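Local coordinates for ESX secretion system protein EccC (Thermomonospora curvata, PDB 4NH0), which is a multi-domain ATPase of the ESX (type VII) secretion system, which exports EsxA and EsxB, and might serve as its translocase subunit, at residues A[382-390]-A[445-453]; A[260-269]-A[578-587]. All blocks are in the same frame, centred on the assembly; numbering follows the deposited sequence.

Interaction 1: residues A[382-390]-A[445-453]; sequences GEMVRRQEH and RLGRSLGVH
The guanidinium of Arg387 presents an edge to the carbonyl oxygen of Leu450, while Val452 CG2 and Gly451 O approach it obliquely. At that edge Arg387 NE gives a hydrogen bond to Leu450 O, 3.1 Å long, with the donor tilted 23° from the carbonyl plane. The carboxylate of Glu383 lies at the guanidinium edge too, in plane, although its bond to NH1 is weak and poorly defined. It is held more squarely by Arg386, whose NE and NH2 take it side-on, one nitrogen to each oxygen, and Gln643 adds a hydrogen bond to OE2. The amide end of Gln388 lies across the end of Leu446, at about a right angle. These residues join two helices of the P-loop NTPase fold, with segment axes 10.5 Å apart and 45° from parallel. Just after the second helix Gly451, with positive phi, turns the chain into strand 452-458 of the central sheet, completing a beta-alpha-beta crossover from the adjacent parallel strand 418-424. Met384, bent at both chi2 (-76°) and chi3, swings its methyl toward this junction: CE lies 3.6 Å from Leu446 CB and 4.1 Å from Leu450 CD2. Val452 CG2 packs against the arginine's methylene, 3.7 Å from Arg387 CD, and Met442 and Ile443 extend the apolar surface around Met384.

Interaction 2: residues A[260-269]-A[578-587]; sequences PYNLDPAVLW and VVVRQLAGHG
Gln582 reaches from the helix across to the backbone of Pro260 and Leu263, and its amide carries the polar part of the contact. Its CB already points at the opposing chain; CG is turned beside the backbone N (chi1 -52°), and the extended chain beyond it delivers CD among the carbonyls, 3.7 Å from Pro260 O. The two ends of the amide then divide the work. OE1 accepts from Leu263 N at 2.9 Å, in the plane of the glutamine carbonyl and nearly straight (160° at the hydrogen). NE2 donates to Pro260 O at 3.0 Å, meeting a lone pair of that oxygen. With both ends engaged, the rotation of the amide is fixed. Leu263 crosses the glutamine at about a right angle and sends CD1 down to Leu583 CD2, 3.7 Å away, and on to Val579. The other methyl of that leucine, Leu583 CD1, lies 3.5 Å from Trp269 CZ2. It also touches Pro265 CG, which sits over the face of the His586 imidazole, a CH-pi contact 4.2 Å from the ring centroid, while the edge of the indole meets His586 O. Toward the start of the helix, Val578 CG1 packs against Tyr261 CD1. Asp264 N-caps the short helix 265-268, its OD1 accepting from Ala266 N. Trp269 NE1 is tied to Ala329 O at the end of helix 317-329, and Val579 touches Met330 just beyond. Helix 575-583, which in sequence follows the first ten-stranded sheet and precedes the second, thus docks on the first ATPase domain, consistent with the FtsK 1-2 linker binding to FtsK 1, alongside the segment that leads into strand 279-284.

Interaction 1 is the more buried of the two and lies largely within the first ATPase domain, joining two helices of that domain and the start of a central strand. Interaction 2 is partly exposed and joins elements more than 300 residues apart, the lead-in to the first sheet and helix 575-583, probably part of the linker. They share no helix or strand; their centres lie 29 Å apart and their nearest atoms about 15 Å. The chemistry differs accordingly: at 382-390/445-453 an arginine, paired within its own helix, donates to one carbonyl among aliphatic side chains, whereas at 260-269/578-587 a neutral amide makes two backbone bonds, accepting one and donating one, beside proline and aromatic rings.

Interaction 1: residues A[382-390]-A[445-453]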
loop_
_atom_site.group_PDB
_atom_site.type_symbol
_atom_site.label_atom_id
_atom_site.label_comp_id
_atom_site.label_asym_id
_atom_site.label_seq_id
_atom_site.Cartn_x
_atom_site.Cartn_y
_atom_site.Cartn_z
ATOM N N GLY A 382 -2.743 -25.074 -17.181
ATOM C CA GLY A 382 -2.468 -24.049 -18.169
ATOM C C GLY A 382 -1.687 -24.598 -19.346
ATOM O O GLY A 382 -1.864 -24.153 -20.478
ATOM N N GLU A 383 -0.823 -25.571 -19.077
ATOM C CA GLU A 383 -0.025 -26.195 -20.126
ATOM C C GLU A 383 -0.905 -27.017 -21.058
ATOM O O GLU A 383 -0.682 -27.051 -22.268
ATOM C CB GLU A 383 1.070 -27.073 -19.518
ATOM C CG GLU A 383 1.924 -27.805 -20.541
ATOM C CD GLU A 383 2.778 -26.869 -21.374
ATOM O OE1 GLU A 383 3.588 -27.366 -22.182
ATOM O OE2 GLU A 383 2.647 -25.638 -21.216
ATOM N N MET A 384 -1.904 -27.677 -20.484
ATOM C CA MET A 384 -2.863 -28.453 -21.259
ATOM C C MET A 384 -3.595 -27.556 -22.248
ATOM O O MET A 384 -3.712 -27.877 -23.429
ATOM C CB MET A 384 -3.864 -29.145 -20.333
ATOM C CG MET A 384 -3.228 -30.054 -19.295
ATOM S SD MET A 384 -2.676 -31.621 -19.986
ATOM C CE MET A 384 -4.247 -32.443 -20.228
ATOM N N VAL A 385 -4.079 -26.423 -21.751
ATOM C CA VAL A 385 -4.796 -25.460 -22.576
ATOM C C VAL A 385 -3.858 -24.790 -23.575
ATOM O O VAL A 385 -4.234 -24.537 -24.717
ATOM C CB VAL A 385 -5.478 -24.381 -21.713
ATOM C CG1 VAL A 385 -6.265 -23.415 -22.585
ATOM C CG2 VAL A 385 -6.387 -25.028 -20.682
ATOM N N ARG A 386 -2.633 -24.505 -23.145
ATOM C CA ARG A 386 -1.654 -23.887 -24.032
ATOM C C ARG A 386 -1.390 -24.779 -25.232
ATOM O O ARG A 386 -1.415 -24.325 -26.374
ATOM C CB ARG A 386 -0.342 -23.605 -23.301
ATOM C CG ARG A 386 0.748 -23.075 -24.220
ATOM C CD ARG A 386 2.073 -22.914 -23.499
ATOM N NE ARG A 386 2.865 -24.139 -23.533
ATOM C CZ ARG A 386 3.610 -24.515 -24.567
ATOM N NH1 ARG A 386 3.664 -23.763 -25.656
ATOM N NH2 ARG A 386 4.301 -25.645 -24.512
ATOM N N ARG A 387 -1.145 -26.057 -24.965
ATOM C CA ARG A 387 -0.862 -27.009 -26.026
ATOM C C ARG A 387 -2.043 -27.188 -26.990
ATOM O O ARG A 387 -1.832 -27.381 -28.182
ATOM C CB ARG A 387 -0.459 -28.361 -25.436
ATOM C CG ARG A 387 0.897 -28.364 -24.753
ATOM C CD ARG A 387 1.222 -29.734 -24.190
ATOM N NE ARG A 387 2.311 -30.378 -24.915
ATOM C CZ ARG A 387 3.593 -30.218 -24.612
ATOM N NH1 ARG A 387 3.939 -29.430 -23.604
ATOM N NH2 ARG A 387 4.527 -30.835 -25.316
ATOM N N GLN A 388 -3.257 -27.172 -26.446
ATOM C CA GLN A 388 -4.481 -27.286 -27.222
ATOM C C GLN A 388 -4.748 -26.137 -28.165
ATOM O O GLN A 388 -4.969 -26.331 -29.346
ATOM C CB GLN A 388 -5.628 -27.273 -26.237
ATOM C CG GLN A 388 -6.657 -28.355 -26.409
ATOM C CD GLN A 388 -7.607 -28.401 -25.234
ATOM O OE1 GLN A 388 -7.708 -27.445 -24.480
ATOM N NE2 GLN A 388 -8.305 -29.511 -25.073
ATOM N N GLU A 389 -4.659 -24.927 -27.642
ATOM C CA GLU A 389 -4.807 -23.709 -28.428
ATOM C C GLU A 389 -3.690 -23.579 -29.452
ATOM O O GLU A 389 -3.878 -22.973 -30.501
ATOM C CB GLU A 389 -4.838 -22.476 -27.530
ATOM C CG GLU A 389 -6.217 -21.823 -27.411
ATOM C CD GLU A 389 -6.610 -21.040 -28.657
ATOM O OE1 GLU A 389 -5.726 -20.425 -29.293
ATOM O OE2 GLU A 389 -7.810 -21.051 -29.005
ATOM N N HIS A 390 -2.531 -24.151 -29.143
ATOM C CA HIS A 390 -1.432 -24.205 -30.099
ATOM C C HIS A 390 -1.839 -25.074 -31.284
ATOM O O HIS A 390 -1.531 -24.755 -32.430
ATOM C CB HIS A 390 -0.163 -24.751 -29.436
ATOM C CG HIS A 390 1.086 -24.539 -30.242
ATOM N ND1 HIS A 390 1.082 -24.300 -31.598
ATOM C CD2 HIS A 390 2.389 -24.529 -29.864
ATOM C CE1 HIS A 390 2.319 -24.154 -32.022
ATOM N NE2 HIS A 390 3.137 -24.288 -30.994
ATOM N N ARG A 445 -7.344 -38.011 -20.543
ATOM C CA ARG A 445 -8.338 -37.700 -21.561
ATOM C C ARG A 445 -7.719 -36.917 -22.718
ATOM O O ARG A 445 -8.157 -37.038 -23.862
ATOM C CB ARG A 445 -9.496 -36.910 -20.940
ATOM C CG ARG A 445 -10.640 -36.585 -21.892
ATOM C CD ARG A 445 -11.709 -35.748 -21.199
ATOM N NE ARG A 445 -11.196 -34.441 -20.797
ATOM C CZ ARG A 445 -11.785 -33.634 -19.920
ATOM N NH1 ARG A 445 -12.920 -33.994 -19.340
ATOM N NH2 ARG A 445 -11.235 -32.465 -19.623
ATOM N N LEU A 446 -6.690 -36.127 -22.421
ATOM C CA LEU A 446 -6.096 -35.235 -23.415
ATOM C C LEU A 446 -4.639 -35.553 -23.738
ATOM O O LEU A 446 -4.201 -35.378 -24.875
ATOM C CB LEU A 446 -6.187 -33.780 -22.943
ATOM C CG LEU A 446 -7.461 -32.980 -23.222
ATOM C CD1 LEU A 446 -8.643 -33.571 -22.489
ATOM C CD2 LEU A 446 -7.268 -31.521 -22.831
ATOM N N GLY A 447 -3.896 -36.014 -22.735
ATOM C CA GLY A 447 -2.455 -36.187 -22.835
ATOM C C GLY A 447 -1.943 -36.940 -24.049
ATOM O O GLY A 447 -0.854 -36.655 -24.545
ATOM N N ARG A 448 -2.725 -37.902 -24.525
ATOM C CA ARG A 448 -2.351 -38.694 -25.690
ATOM C C ARG A 448 -2.239 -37.822 -26.937
ATOM O O ARG A 448 -1.252 -37.900 -27.670
ATOM C CB ARG A 448 -3.364 -39.818 -25.913
ATOM C CG ARG A 448 -3.484 -40.277 -27.359
ATOM C CD ARG A 448 -4.738 -41.111 -27.552
ATOM N NE ARG A 448 -5.461 -40.736 -28.764
ATOM C CZ ARG A 448 -6.712 -41.094 -29.024
ATOM N NH1 ARG A 448 -7.381 -41.840 -28.155
ATOM N NH2 ARG A 448 -7.297 -40.706 -30.149
ATOM N N SER A 449 -3.249 -36.990 -27.165
ATOM C CA SER A 449 -3.265 -36.110 -28.324
ATOM C C SER A 449 -2.361 -34.901 -28.111
ATOM O O SER A 449 -1.743 -34.402 -29.048
ATOM C CB SER A 449 -4.693 -35.653 -28.628
ATOM O OG SER A 449 -5.295 -35.065 -27.488
ATOM N N LEU A 450 -2.284 -34.435 -26.869
ATOM C CA LEU A 450 -1.500 -33.249 -26.544
ATOM C C LEU A 450 -0.014 -33.569 -26.412
ATOM O O LEU A 450 0.816 -32.667 -26.307
ATOM C CB LEU A 450 -2.010 -32.605 -25.252
ATOM C CG LEU A 450 -3.174 -31.610 -25.343
ATOM C CD1 LEU A 450 -4.410 -32.231 -25.975
ATOM C CD2 LEU A 450 -3.503 -31.059 -23.966
ATOM N N GLY A 451 0.317 -34.855 -26.420
ATOM C CA GLY A 451 1.697 -35.282 -26.296
ATOM C C GLY A 451 2.208 -35.171 -24.874
ATOM O O GLY A 451 3.400 -34.979 -24.646
ATOM N N VAL A 452 1.299 -35.288 -23.913
ATOM C CA VAL A 452 1.667 -35.231 -22.505
ATOM C C VAL A 452 1.593 -36.615 -21.874
ATOM O O VAL A 452 0.516 -37.199 -21.767
ATOM C CB VAL A 452 0.762 -34.267 -21.722
ATOM C CG1 VAL A 452 1.060 -34.353 -20.237
ATOM C CG2 VAL A 452 0.943 -32.847 -22.224
ATOM N N HIS A 453 2.743 -37.136 -21.462
ATOM C CA HIS A 453 2.808 -38.464 -20.867
ATOM C C HIS A 453 3.025 -38.383 -19.363
ATOM O O HIS A 453 3.885 -37.644 -18.887
ATOM C CB HIS A 453 3.918 -39.287 -21.520
ATOM C CG HIS A 453 3.763 -39.436 -23.002
ATOM N ND1 HIS A 453 3.020 -40.446 -23.574
ATOM C CD2 HIS A 453 4.251 -38.701 -24.028
ATOM C CE1 HIS A 453 3.059 -40.328 -24.888
ATOM N NE2 HIS A 453 3.799 -39.277 -25.190
#

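Interaction 2: residues A[260-269]-A[578-587]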
loop_
_atom_site.group_PDB
_atom_site.type_symbol
_atom_site.label_atom_id
_atom_site.label_comp_id
_atom_site.label_asym_id
_atom_site.label_seq_id
_atom_site.Cartn_x
_atom_site.Cartn_y
_atom_site.Cartn_z
ATOM N N PRO A 260 31.940 -43.752 -22.222
ATOM C CA PRO A 260 31.040 -42.836 -21.514
ATOM C C PRO A 260 31.619 -41.432 -21.373
ATOM O O PRO A 260 30.869 -40.459 -21.350
ATOM C CB PRO A 260 30.882 -43.491 -20.136
ATOM C CG PRO A 260 31.325 -44.908 -20.317
ATOM C CD PRO A 260 32.396 -44.847 -21.353
ATOM N N TYR A 261 32.942 -41.333 -21.281
ATOM C CA TYR A 261 33.596 -40.048 -21.056
ATOM C C TYR A 261 33.722 -39.226 -22.335
ATOM O O TYR A 261 34.250 -38.114 -22.315
ATOM C CB TYR A 261 34.977 -40.259 -20.434
ATOM C CG TYR A 261 34.929 -40.787 -19.017
ATOM C CD1 TYR A 261 34.860 -39.919 -17.935
ATOM C CD2 TYR A 261 34.951 -42.150 -18.763
ATOM C CE1 TYR A 261 34.814 -40.395 -16.639
ATOM C CE2 TYR A 261 34.907 -42.636 -17.470
ATOM C CZ TYR A 261 34.839 -41.754 -16.413
ATOM O OH TYR A 261 34.794 -42.233 -15.123
ATOM N N ASN A 262 33.238 -39.773 -23.444
ATOM C CA ASN A 262 33.247 -39.053 -24.711
ATOM C C ASN A 262 31.907 -39.177 -25.424
ATOM O O ASN A 262 31.801 -39.823 -26.467
ATOM C CB ASN A 262 34.373 -39.563 -25.612
ATOM C CG ASN A 262 34.565 -38.705 -26.848
ATOM O OD1 ASN A 262 34.147 -37.548 -26.885
ATOM N ND2 ASN A 262 35.200 -39.271 -27.867
ATOM N N LEU A 263 30.881 -38.557 -24.852
ATOM C CA LEU A 263 29.548 -38.595 -25.437
ATOM C C LEU A 263 29.377 -37.505 -26.484
ATOM O O LEU A 263 29.786 -36.363 -26.278
ATOM C CB LEU A 263 28.477 -38.447 -24.354
ATOM C CG LEU A 263 28.465 -39.505 -23.250
ATOM C CD1 LEU A 263 27.262 -39.317 -22.341
ATOM C CD2 LEU A 263 28.481 -40.905 -23.841
ATOM N N ASP A 264 28.775 -37.867 -27.609
ATOM C CA ASP A 264 28.467 -36.904 -28.655
ATOM C C ASP A 264 26.956 -36.753 -28.767
ATOM O O ASP A 264 26.279 -37.632 -29.298
ATOM C CB ASP A 264 29.071 -37.343 -29.992
ATOM C CG ASP A 264 29.019 -36.253 -31.049
ATOM O OD1 ASP A 264 28.330 -35.234 -30.836
ATOM O OD2 ASP A 264 29.670 -36.419 -32.100
ATOM N N PRO A 265 26.421 -35.634 -28.257
ATOM C CA PRO A 265 24.986 -35.336 -28.278
ATOM C C PRO A 265 24.392 -35.404 -29.681
ATOM O O PRO A 265 23.201 -35.670 -29.837
ATOM C CB PRO A 265 24.917 -33.910 -27.729
ATOM C CG PRO A 265 26.129 -33.784 -26.877
ATOM C CD PRO A 265 27.191 -34.582 -27.571
ATOM N N ALA A 266 25.223 -35.170 -30.690
ATOM C CA ALA A 266 24.784 -35.227 -32.076
ATOM C C ALA A 266 24.455 -36.655 -32.498
ATOM O O ALA A 266 23.529 -36.878 -33.277
ATOM C CB ALA A 266 25.845 -34.637 -32.989
ATOM N N VAL A 267 25.211 -37.620 -31.984
ATOM C CA VAL A 267 25.011 -39.016 -32.361
ATOM C C VAL A 267 24.206 -39.775 -31.310
ATOM O O VAL A 267 24.033 -40.990 -31.405
ATOM C CB VAL A 267 26.353 -39.741 -32.591
ATOM C CG1 VAL A 267 27.237 -38.933 -33.528
ATOM C CG2 VAL A 267 27.062 -40.000 -31.273
ATOM N N LEU A 268 23.713 -39.054 -30.309
ATOM C CA LEU A 268 22.839 -39.648 -29.305
ATOM C C LEU A 268 21.389 -39.280 -29.578
ATOM O O LEU A 268 20.481 -40.088 -29.382
ATOM C CB LEU A 268 23.241 -39.201 -27.898
ATOM C CG LEU A 268 24.562 -39.755 -27.363
ATOM C CD1 LEU A 268 24.816 -39.268 -25.945
ATOM C CD2 LEU A 268 24.559 -41.273 -27.420
ATOM N N TRP A 269 21.180 -38.054 -30.044
ATOM C CA TRP A 269 19.840 -37.542 -30.295
ATOM C C TRP A 269 19.463 -37.667 -31.764
ATOM O O TRP A 269 18.670 -36.880 -32.281
ATOM C CB TRP A 269 19.741 -36.083 -29.855
ATOM C CG TRP A 269 20.080 -35.870 -28.415
ATOM C CD1 TRP A 269 20.125 -36.815 -27.434
ATOM C CD2 TRP A 269 20.430 -34.629 -27.792
ATOM N NE1 TRP A 269 20.477 -36.239 -26.238
ATOM C CE2 TRP A 269 20.671 -34.897 -26.432
ATOM C CE3 TRP A 269 20.563 -33.316 -28.254
ATOM C CZ2 TRP A 269 21.034 -33.904 -25.529
ATOM C CZ3 TRP A 269 20.924 -32.332 -27.356
ATOM C CH2 TRP A 269 21.157 -32.630 -26.010
ATOM N N VAL A 578 28.778 -37.920 -14.618
ATOM C CA VAL A 578 29.597 -37.916 -15.825
ATOM C C VAL A 578 28.755 -37.644 -17.068
ATOM O O VAL A 578 29.151 -36.873 -17.941
ATOM C CB VAL A 578 30.345 -39.252 -16.001
ATOM C CG1 VAL A 578 31.146 -39.251 -17.293
ATOM C CG2 VAL A 578 31.251 -39.512 -14.810
ATOM N N VAL A 579 27.588 -38.275 -17.136
ATOM C CA VAL A 579 26.694 -38.104 -18.274
ATOM C C VAL A 579 26.129 -36.688 -18.340
ATOM O O VAL A 579 26.309 -35.990 -19.337
ATOM C CB VAL A 579 25.528 -39.108 -18.229
ATOM C CG1 VAL A 579 24.501 -38.775 -19.295
ATOM C CG2 VAL A 579 26.042 -40.525 -18.406
ATOM N N VAL A 580 25.454 -36.271 -17.273
ATOM C CA VAL A 580 24.808 -34.962 -17.217
ATOM C C VAL A 580 25.789 -33.826 -17.498
ATOM O O VAL A 580 25.447 -32.851 -18.168
ATOM C CB VAL A 580 24.143 -34.730 -15.843
ATOM C CG1 VAL A 580 23.493 -33.357 -15.783
ATOM C CG2 VAL A 580 23.117 -35.814 -15.563
ATOM N N ARG A 581 27.011 -33.970 -16.998
ATOM C CA ARG A 581 28.057 -32.969 -17.186
ATOM C C ARG A 581 28.316 -32.671 -18.660
ATOM O O ARG A 581 28.612 -31.535 -19.031
ATOM C CB ARG A 581 29.351 -33.434 -16.515
ATOM C CG ARG A 581 30.526 -32.486 -16.663
ATOM C CD ARG A 581 31.762 -33.062 -15.994
ATOM N NE ARG A 581 32.139 -34.348 -16.574
ATOM C CZ ARG A 581 33.007 -35.191 -16.025
ATOM N NH1 ARG A 581 33.588 -34.890 -14.872
ATOM N NH2 ARG A 581 33.288 -36.340 -16.625
ATOM N N GLN A 582 28.191 -33.694 -19.499
ATOM C CA GLN A 582 28.476 -33.553 -20.922
ATOM C C GLN A 582 27.252 -33.104 -21.715
ATOM O O GLN A 582 27.377 -32.401 -22.715
ATOM C CB GLN A 582 29.007 -34.871 -21.487
ATOM C CG GLN A 582 30.168 -35.453 -20.704
ATOM C CD GLN A 582 30.684 -36.745 -21.302
ATOM O OE1 GLN A 582 30.687 -36.921 -22.520
ATOM N NE2 GLN A 582 31.120 -37.662 -20.446
ATOM N N LEU A 583 26.070 -33.514 -21.265
ATOM C CA LEU A 583 24.837 -33.198 -21.978
ATOM C C LEU A 583 24.307 -31.812 -21.630
ATOM O O LEU A 583 23.570 -31.210 -22.410
ATOM C CB LEU A 583 23.765 -34.251 -21.687
ATOM C CG LEU A 583 23.788 -35.522 -22.541
ATOM C CD1 LEU A 583 23.909 -35.171 -24.012
ATOM C CD2 LEU A 583 24.903 -36.461 -22.124
ATOM N N ALA A 584 24.685 -31.308 -20.459
ATOM C CA ALA A 584 24.234 -29.994 -20.014
ATOM C C ALA A 584 24.767 -28.890 -20.920
ATOM O O ALA A 584 25.956 -28.853 -21.235
ATOM C CB ALA A 584 24.660 -29.748 -18.577
ATOM N N GLY A 585 23.880 -27.995 -21.340
ATOM C CA GLY A 585 24.271 -26.866 -22.164
ATOM C C GLY A 585 24.016 -27.070 -23.644
ATOM O O GLY A 585 24.207 -26.154 -24.444
ATOM N N HIS A 586 23.587 -28.271 -24.013
ATOM C CA HIS A 586 23.305 -28.581 -25.409
ATOM C C HIS A 586 21.807 -28.690 -25.666
ATOM O O HIS A 586 21.088 -29.351 -24.920
ATOM C CB HIS A 586 23.998 -29.880 -25.822
ATOM C CG HIS A 586 25.490 -29.825 -25.734
ATOM N ND1 HIS A 586 26.288 -29.501 -26.811
ATOM C CD2 HIS A 586 26.332 -30.055 -24.699
ATOM C CE1 HIS A 586 27.556 -29.534 -26.443
ATOM N NE2 HIS A 586 27.610 -29.868 -25.165
ATOM N N GLY A 587 21.343 -28.039 -26.727
ATOM C CA GLY A 587 19.945 -28.107 -27.108
ATOM C C GLY A 587 19.145 -26.896 -26.673
ATOM O O GLY A 587 19.567 -26.155 -25.786
#